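Local coordinates for insecticidal protein (Brevibacillus laterosporus, PDB 7ML9) that is toxic to the western corn rootworm, a beetle pest of maize, and probably kills by inserting an oligomeric beta-barrel pore into membranes, at residues A47-F52 against S63-I68; D56-S61 against I68-P73; T201-A206 against K286-T291. All coordinates share one frame; numbering follows the deposited sequence.

Contacts 1 and 2 adjoin at one end of this elongated toxin, their centres about 11 Å apart, while contact 3 lies beyond the chain's centre, about 90 Å from contact 1 and 87 Å from contact 2, centre to centre. Contact 1 is a surface contact: the end of helix 28-48 meets the turn of the hairpin whose strands, 59-63 and 69-71, pair in contact 2. The two share Ile-68, and Asn-51 of one probably bonds Ser-61 of the other. Contacts 2 and 3 are both partly buried antiparallel ladders, but contact 2 closes a local hairpin with aromatic and amide side chains, whereas contact 3 pairs large-sheet strands far apart in sequence and adds a charged network.

Contact 1 (A47-F52 against S63-I68); sequences AWNTNF and SPTEGI
Helix 28-48 ends against the turn of the 59-71 beta hairpin, where the backbones come closest at Thr-50 and Ser-63, CA to CA 5.0 Å. Asn-49, the first residue to leave helical angles, does so with positive phi. On the hairpin side Glu-66 and Gly-67 both face Ser-63 in a classic beta bulge: Ser-63 O accepts from the backbone N of each, and Gly-67 O takes Ser-63 N in return. One hydrogen bond ties the two parts together. Ser-63 OG donates to Trp-48 O at 2.7 Å, approaching almost straight down the carbonyl. With chi1 at 151°, OG swings away from its own backbone N and reaches the helix end; it also receives a weak bond from Thr-65 N. Around this link the packing is light. Pro-64 CD rests 3.4 Å from Asn-49 O, the Thr-65 methyl CG2 meets Asn-49 OD1 at 3.5 Å, and Thr-50 CG2 touches Ser-63 CB, while Thr-50 OG1 bonds back to Asn-45 in the helix. Glu-66 bends at chi2 (72°), which brings its carboxylate beside the six-membered ring of Trp-48, the two planes 65° apart. There OE1 of Glu-66 lies near the plane of the indole at its edge, 3.1 Å from Trp-48 CZ3.

Contact 2 (D56-S61 against I68-P73); sequences DEQQFS and IVFLTP
Two pairs of backbone hydrogen bonds tie Gln-59 to Leu-71 and Ser-61 to Val-69, with the non-hydrogen-bonded pair Phe-60 and Phe-70 between them, CA to CA 4.3 Å. The straightest is Leu-71 N to Gln-59 O, 2.8 Å and 176° at the hydrogen. CA-H...O contacts fill in the ladder, among them Phe-60 CA to Val-69 O.

Aromatic contact belongs to the face bearing the two phenylalanines. Phe-60 CB sits over the Phe-70 ring, 3.7 Å from its centroid, in a CH-pi contact; chi1 of 66° turns the Phe-60 ring away, leaving the rings oblique at 52°. Ile-68 CG2 also packs on Phe-60 CB.

Among polar side chains, extended Gln-58 runs alongside Thr-72, and its NE2 donates to Thr-72 OG1 at 3.1 Å in the plane of the amide. On the face opposite the two phenylalanines, Gln-59 lies beside Leu-71, its NE2 bonded to Lys-53 O, while Leu-71 packs on Phe-44 of helix 28-48.

Where the strands part, a water donates to Asp-56 O (2.8 Å) and Pro-73 O (2.7 Å), and the Asp-56 carboxylate is engaged by Arg-37 and Arg-82. Together these make a two-stranded antiparallel beta hairpin with one face laid toward the helix.

Contact 3 (T201-A206 against K286-T291); sequences TYRVLA and KIEDIT. With EDO (1,2-ethanediol), chain I.
Arg-203 and Glu-288 face each other as a hydrogen-bonded pair of antiparallel strands and, with Ile-290 just past the strand end, have the most surface buried by the contact. Their backbones exchange two bonds, Arg-203 N to Glu-288 O and Glu-288 N to Arg-203 O, both 2.8 Å. On the same face the side chains run side by side, and Arg-203 NH2 makes a salt bridge, modelled very short at 2.5 Å, with Glu-288 OE1, the two flat groups turned 49° apart. Arg-203 reaches it by bending at chi3 (84°). Glu-288 OE2 forms a long salt bridge, 3.4 Å, with Lys-286 NZ, so the carboxylate is shared by two cations. Ile-290 supplies the apolar cover: its CG2 lies over one face of the Arg-203 guanidinium, 4.0 Å from NH1, and its CD1 touches Thr-201 CG2. An ethanediol, probably from the crystallisation liquor, sits at the guanidinium edge, doubtfully close to NH1. Ile-290 N donates to Thr-201 O at 3.0 Å, and Thr-201 N bonds Thr-291 OG1. Thr-291 N donates to Asp-289 OD1, closing an Asx turn, and the Thr-291 hydroxyl gives to the same oxygen. On the opposite face Ile-287 packs its CG2 on Tyr-202 CD2 and its CD1 on Val-204 CG2 (3.6 Å). In the elongated sheet of this aerolysin-like ETX/MTX2 protein, strand 201-229 is flanked by strand 86-115 and strand 266-289 by strand 303-323.

Contact 1 (A47-F52 against S63-I68)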
# COMPACT_ATOMS: atom_id res chain seq x y z
N ALA A 47 3.76 13.85 -41.15
CA ALA A 47 4.02 13.56 -42.56
C ALA A 47 3.26 14.50 -43.48
O ALA A 47 3.77 14.85 -44.56
CB ALA A 47 3.63 12.11 -42.89
N TRP A 48 2.07 14.93 -43.08
CA TRP A 48 1.16 15.62 -43.98
C TRP A 48 0.67 16.95 -43.45
O TRP A 48 -0.15 17.59 -44.11
CB TRP A 48 -0.05 14.72 -44.30
CG TRP A 48 0.31 13.45 -45.04
CD1 TRP A 48 0.10 12.17 -44.63
CD2 TRP A 48 0.93 13.36 -46.33
NE1 TRP A 48 0.56 11.28 -45.57
CE2 TRP A 48 1.08 11.99 -46.63
CE3 TRP A 48 1.38 14.31 -47.27
CZ2 TRP A 48 1.64 11.54 -47.82
CZ3 TRP A 48 1.95 13.85 -48.45
CH2 TRP A 48 2.07 12.48 -48.72
N ASN A 49 1.12 17.37 -42.26
CA ASN A 49 0.67 18.61 -41.63
C ASN A 49 -0.84 18.64 -41.40
O ASN A 49 -1.48 19.68 -41.55
CB ASN A 49 1.12 19.83 -42.43
CG ASN A 49 2.61 19.99 -42.41
OD1 ASN A 49 3.29 19.80 -43.42
ND2 ASN A 49 3.14 20.30 -41.24
N THR A 50 -1.40 17.49 -41.02
CA THR A 50 -2.82 17.36 -40.75
C THR A 50 -3.08 17.53 -39.25
O THR A 50 -2.16 17.69 -38.45
CB THR A 50 -3.31 16.00 -41.23
OG1 THR A 50 -2.31 15.02 -40.95
CG2 THR A 50 -3.58 16.04 -42.75
N ASN A 51 -4.35 17.46 -38.86
CA ASN A 51 -4.76 17.55 -37.46
C ASN A 51 -5.63 16.34 -37.05
O ASN A 51 -6.64 16.49 -36.35
CB ASN A 51 -5.47 18.86 -37.19
CG ASN A 51 -6.84 18.95 -37.88
OD1 ASN A 51 -7.13 18.21 -38.83
ND2 ASN A 51 -7.69 19.84 -37.39
N PHE A 52 -5.25 15.14 -37.51
CA PHE A 52 -5.97 13.92 -37.15
C PHE A 52 -5.91 13.69 -35.64
O PHE A 52 -4.90 13.95 -34.99
CB PHE A 52 -5.36 12.70 -37.85
CG PHE A 52 -5.50 12.70 -39.36
CD1 PHE A 52 -6.74 12.82 -39.96
CD2 PHE A 52 -4.38 12.55 -40.18
CE1 PHE A 52 -6.88 12.80 -41.35
CE2 PHE A 52 -4.51 12.54 -41.57
CZ PHE A 52 -5.76 12.67 -42.15
N SER A 63 -4.84 19.59 -45.10
CA SER A 63 -3.42 19.85 -44.99
C SER A 63 -3.07 21.09 -45.80
O SER A 63 -3.37 21.14 -47.00
CB SER A 63 -2.62 18.66 -45.50
OG SER A 63 -1.38 19.09 -46.03
N PRO A 64 -2.45 22.11 -45.20
CA PRO A 64 -2.05 23.29 -45.98
C PRO A 64 -1.10 22.96 -47.11
O PRO A 64 -0.99 23.74 -48.06
CB PRO A 64 -1.38 24.19 -44.93
CG PRO A 64 -1.90 23.71 -43.61
CD PRO A 64 -2.09 22.24 -43.78
N THR A 65 -0.43 21.81 -47.04
CA THR A 65 0.54 21.40 -48.05
C THR A 65 0.03 20.28 -48.94
O THR A 65 0.77 19.83 -49.82
CB THR A 65 1.85 20.97 -47.37
OG1 THR A 65 2.84 20.71 -48.37
CG2 THR A 65 1.64 19.71 -46.53
N GLU A 66 -1.21 19.81 -48.75
CA GLU A 66 -1.64 18.59 -49.42
C GLU A 66 -3.12 18.57 -49.76
O GLU A 66 -3.56 17.76 -50.58
CB GLU A 66 -1.32 17.38 -48.53
CG GLU A 66 -1.26 16.08 -49.27
CD GLU A 66 -0.03 15.99 -50.13
OE1 GLU A 66 1.01 16.53 -49.70
OE2 GLU A 66 -0.10 15.39 -51.23
N GLY A 67 -3.90 19.44 -49.14
CA GLY A 67 -5.34 19.42 -49.34
C GLY A 67 -6.03 18.52 -48.33
O GLY A 67 -5.47 18.16 -47.29
N ILE A 68 -7.27 18.16 -48.65
CA ILE A 68 -8.03 17.28 -47.77
C ILE A 68 -7.43 15.88 -47.83
O ILE A 68 -7.20 15.32 -48.91
CB ILE A 68 -9.52 17.26 -48.16
CG1 ILE A 68 -10.10 18.68 -48.15
CG2 ILE A 68 -10.30 16.36 -47.20
CD1 ILE A 68 -10.15 19.33 -46.77

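Contact 2 (D56-S61 against I68-P73)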
# COMPACT_ATOMS: atom_id res chain seq x y z
N ASP A 56 -10.29 5.06 -34.24
CA ASP A 56 -10.52 3.94 -35.15
C ASP A 56 -11.47 4.31 -36.28
O ASP A 56 -11.65 3.51 -37.21
CB ASP A 56 -11.08 2.74 -34.37
CG ASP A 56 -10.05 2.07 -33.47
OD1 ASP A 56 -8.84 2.42 -33.56
OD2 ASP A 56 -10.44 1.18 -32.69
N GLU A 57 -12.08 5.49 -36.22
CA GLU A 57 -13.07 5.92 -37.20
C GLU A 57 -12.41 6.62 -38.37
O GLU A 57 -11.34 7.23 -38.23
CB GLU A 57 -14.09 6.86 -36.55
CG GLU A 57 -15.09 6.18 -35.63
CD GLU A 57 -16.16 7.14 -35.14
OE1 GLU A 57 -15.80 8.13 -34.46
OE2 GLU A 57 -17.35 6.92 -35.43
N GLN A 58 -13.05 6.55 -39.53
CA GLN A 58 -12.54 7.31 -40.66
C GLN A 58 -12.63 8.79 -40.34
O GLN A 58 -13.61 9.26 -39.74
CB GLN A 58 -13.32 6.98 -41.93
CG GLN A 58 -12.79 7.71 -43.15
CD GLN A 58 -13.64 7.46 -44.38
OE1 GLN A 58 -14.80 7.87 -44.44
NE2 GLN A 58 -13.07 6.77 -45.37
N GLN A 59 -11.60 9.54 -40.70
CA GLN A 59 -11.61 10.97 -40.47
C GLN A 59 -10.88 11.66 -41.61
O GLN A 59 -10.12 11.03 -42.36
CB GLN A 59 -10.99 11.34 -39.10
CG GLN A 59 -9.51 11.06 -38.97
CD GLN A 59 -8.99 11.21 -37.52
OE1 GLN A 59 -9.12 12.27 -36.90
NE2 GLN A 59 -8.39 10.15 -37.00
N PHE A 60 -11.13 12.96 -41.74
CA PHE A 60 -10.49 13.76 -42.77
C PHE A 60 -9.91 15.01 -42.13
O PHE A 60 -10.31 15.41 -41.04
CB PHE A 60 -11.45 14.14 -43.92
CG PHE A 60 -12.58 15.07 -43.51
CD1 PHE A 60 -12.39 16.44 -43.47
CD2 PHE A 60 -13.82 14.56 -43.19
CE1 PHE A 60 -13.42 17.29 -43.10
CE2 PHE A 60 -14.85 15.40 -42.81
CZ PHE A 60 -14.65 16.76 -42.77
N SER A 61 -8.97 15.62 -42.83
CA SER A 61 -8.33 16.80 -42.28
C SER A 61 -7.70 17.56 -43.43
O SER A 61 -7.25 16.97 -44.42
CB SER A 61 -7.29 16.41 -41.23
OG SER A 61 -6.24 17.35 -41.17
N ILE A 68 -7.27 18.16 -48.65
CA ILE A 68 -8.03 17.28 -47.77
C ILE A 68 -7.43 15.88 -47.83
O ILE A 68 -7.20 15.32 -48.91
CB ILE A 68 -9.52 17.26 -48.16
CG1 ILE A 68 -10.10 18.68 -48.15
CG2 ILE A 68 -10.30 16.36 -47.20
CD1 ILE A 68 -10.15 19.33 -46.77
N VAL A 69 -7.14 15.33 -46.66
CA VAL A 69 -6.51 14.03 -46.53
C VAL A 69 -7.40 13.16 -45.66
O VAL A 69 -8.07 13.66 -44.75
CB VAL A 69 -5.09 14.14 -45.92
CG1 VAL A 69 -4.39 12.80 -45.93
CG2 VAL A 69 -4.27 15.16 -46.67
N PHE A 70 -7.42 11.87 -45.95
CA PHE A 70 -8.27 10.94 -45.22
C PHE A 70 -7.42 9.94 -44.45
O PHE A 70 -6.34 9.52 -44.90
CB PHE A 70 -9.22 10.21 -46.16
CG PHE A 70 -10.49 10.96 -46.43
CD1 PHE A 70 -11.60 10.79 -45.62
CD2 PHE A 70 -10.57 11.87 -47.48
CE1 PHE A 70 -12.77 11.49 -45.85
CE2 PHE A 70 -11.73 12.58 -47.71
CZ PHE A 70 -12.83 12.39 -46.90
N LEU A 71 -7.89 9.58 -43.26
CA LEU A 71 -7.31 8.52 -42.44
C LEU A 71 -8.42 7.52 -42.17
O LEU A 71 -9.42 7.85 -41.52
CB LEU A 71 -6.71 9.07 -41.14
CG LEU A 71 -6.11 8.06 -40.14
CD1 LEU A 71 -5.17 7.10 -40.83
CD2 LEU A 71 -5.40 8.80 -38.96
N THR A 72 -8.26 6.32 -42.70
CA THR A 72 -9.25 5.24 -42.58
C THR A 72 -8.50 4.02 -42.05
O THR A 72 -7.93 3.25 -42.83
CB THR A 72 -9.91 4.92 -43.92
OG1 THR A 72 -10.16 6.13 -44.64
CG2 THR A 72 -11.23 4.16 -43.71
N PRO A 73 -8.47 3.83 -40.73
CA PRO A 73 -7.84 2.62 -40.18
C PRO A 73 -8.58 1.37 -40.63
O PRO A 73 -9.81 1.28 -40.52
CB PRO A 73 -7.94 2.83 -38.66
CG PRO A 73 -8.13 4.34 -38.48
CD PRO A 73 -8.95 4.75 -39.69
O HOH W 1 -11.75 3.13 -40.02

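Contact 3 (T201-A206 against K286-T291)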
# COMPACT_ATOMS: atom_id res chain seq x y z
N THR A 201 3.34 -0.89 51.69
CA THR A 201 2.51 -1.66 50.78
C THR A 201 2.43 -0.88 49.48
O THR A 201 2.04 0.29 49.48
CB THR A 201 1.12 -1.91 51.35
OG1 THR A 201 1.22 -2.61 52.60
CG2 THR A 201 0.30 -2.75 50.36
N TYR A 202 2.81 -1.52 48.38
CA TYR A 202 2.80 -0.90 47.07
C TYR A 202 1.73 -1.55 46.18
O TYR A 202 1.36 -2.72 46.37
CB TYR A 202 4.16 -1.01 46.39
CG TYR A 202 5.20 -0.03 46.88
CD1 TYR A 202 4.91 0.89 47.89
CD2 TYR A 202 6.47 -0.01 46.31
CE1 TYR A 202 5.86 1.78 48.33
CE2 TYR A 202 7.43 0.89 46.74
CZ TYR A 202 7.12 1.78 47.76
OH TYR A 202 8.06 2.68 48.18
N ARG A 203 1.21 -0.77 45.25
CA ARG A 203 0.27 -1.25 44.26
C ARG A 203 0.91 -1.06 42.90
O ARG A 203 1.45 0.02 42.62
CB ARG A 203 -1.04 -0.47 44.35
CG ARG A 203 -2.13 -0.98 43.45
CD ARG A 203 -3.46 -0.41 43.91
NE ARG A 203 -3.68 0.93 43.37
CZ ARG A 203 -4.54 1.81 43.87
NH1 ARG A 203 -5.26 1.49 44.94
NH2 ARG A 203 -4.68 3.00 43.31
N VAL A 204 0.89 -2.10 42.07
CA VAL A 204 1.38 -2.02 40.69
C VAL A 204 0.18 -2.03 39.77
O VAL A 204 -0.60 -2.98 39.77
CB VAL A 204 2.32 -3.19 40.35
CG1 VAL A 204 2.89 -2.99 38.93
CG2 VAL A 204 3.42 -3.29 41.37
N LEU A 205 0.01 -0.96 38.99
CA LEU A 205 -1.00 -0.87 37.94
C LEU A 205 -0.33 -1.00 36.58
O LEU A 205 0.72 -0.40 36.34
CB LEU A 205 -1.76 0.46 37.98
CG LEU A 205 -2.40 1.00 39.26
CD1 LEU A 205 -3.21 2.25 38.93
CD2 LEU A 205 -3.31 -0.01 39.85
N ALA A 206 -0.94 -1.78 35.68
CA ALA A 206 -0.37 -2.05 34.36
C ALA A 206 -1.27 -1.47 33.28
O ALA A 206 -2.50 -1.57 33.36
CB ALA A 206 -0.17 -3.55 34.12
N LYS A 286 2.91 1.38 36.65
CA LYS A 286 2.84 2.51 37.55
C LYS A 286 2.82 1.98 38.98
O LYS A 286 1.94 1.17 39.33
CB LYS A 286 1.60 3.34 37.23
CG LYS A 286 1.27 4.49 38.13
CD LYS A 286 -0.18 4.90 37.86
CE LYS A 286 -0.34 6.38 37.60
NZ LYS A 286 -1.38 6.97 38.49
N ILE A 287 3.78 2.40 39.80
CA ILE A 287 3.95 1.91 41.16
C ILE A 287 3.44 2.96 42.13
O ILE A 287 3.93 4.09 42.14
CB ILE A 287 5.42 1.59 41.46
CG1 ILE A 287 6.05 0.78 40.33
CG2 ILE A 287 5.55 0.91 42.84
CD1 ILE A 287 5.37 -0.54 40.08
N GLU A 288 2.46 2.59 42.95
CA GLU A 288 1.84 3.51 43.90
C GLU A 288 2.08 3.04 45.33
O GLU A 288 1.97 1.85 45.64
CB GLU A 288 0.34 3.64 43.68
CG GLU A 288 -0.05 4.28 42.36
CD GLU A 288 -1.55 4.40 42.20
OE1 GLU A 288 -2.29 3.74 42.96
OE2 GLU A 288 -2.00 5.16 41.30
N ASP A 289 2.40 3.99 46.21
CA ASP A 289 2.52 3.73 47.64
C ASP A 289 1.13 3.86 48.25
O ASP A 289 0.57 4.96 48.28
CB ASP A 289 3.51 4.71 48.27
CG ASP A 289 3.84 4.37 49.73
OD1 ASP A 289 3.13 3.55 50.34
OD2 ASP A 289 4.83 4.92 50.25
N ILE A 290 0.57 2.75 48.71
CA ILE A 290 -0.75 2.75 49.32
C ILE A 290 -0.66 2.39 50.80
O ILE A 290 -1.65 1.96 51.39
CB ILE A 290 -1.72 1.82 48.58
CG1 ILE A 290 -1.14 0.41 48.50
CG2 ILE A 290 -2.01 2.36 47.19
CD1 ILE A 290 -2.20 -0.66 48.28
N THR A 291 0.52 2.53 51.40
CA THR A 291 0.70 2.24 52.82
C THR A 291 -0.34 2.98 53.67
O THR A 291 -1.07 2.36 54.46
CB THR A 291 2.12 2.61 53.24
OG1 THR A 291 3.06 1.95 52.38
CG2 THR A 291 2.38 2.22 54.70
C1 EDO I . -5.36 -2.77 45.58
O1 EDO I . -5.27 -3.69 44.49
C2 EDO I . -6.58 -1.88 45.43
O2 EDO I . -6.16 -0.52 45.59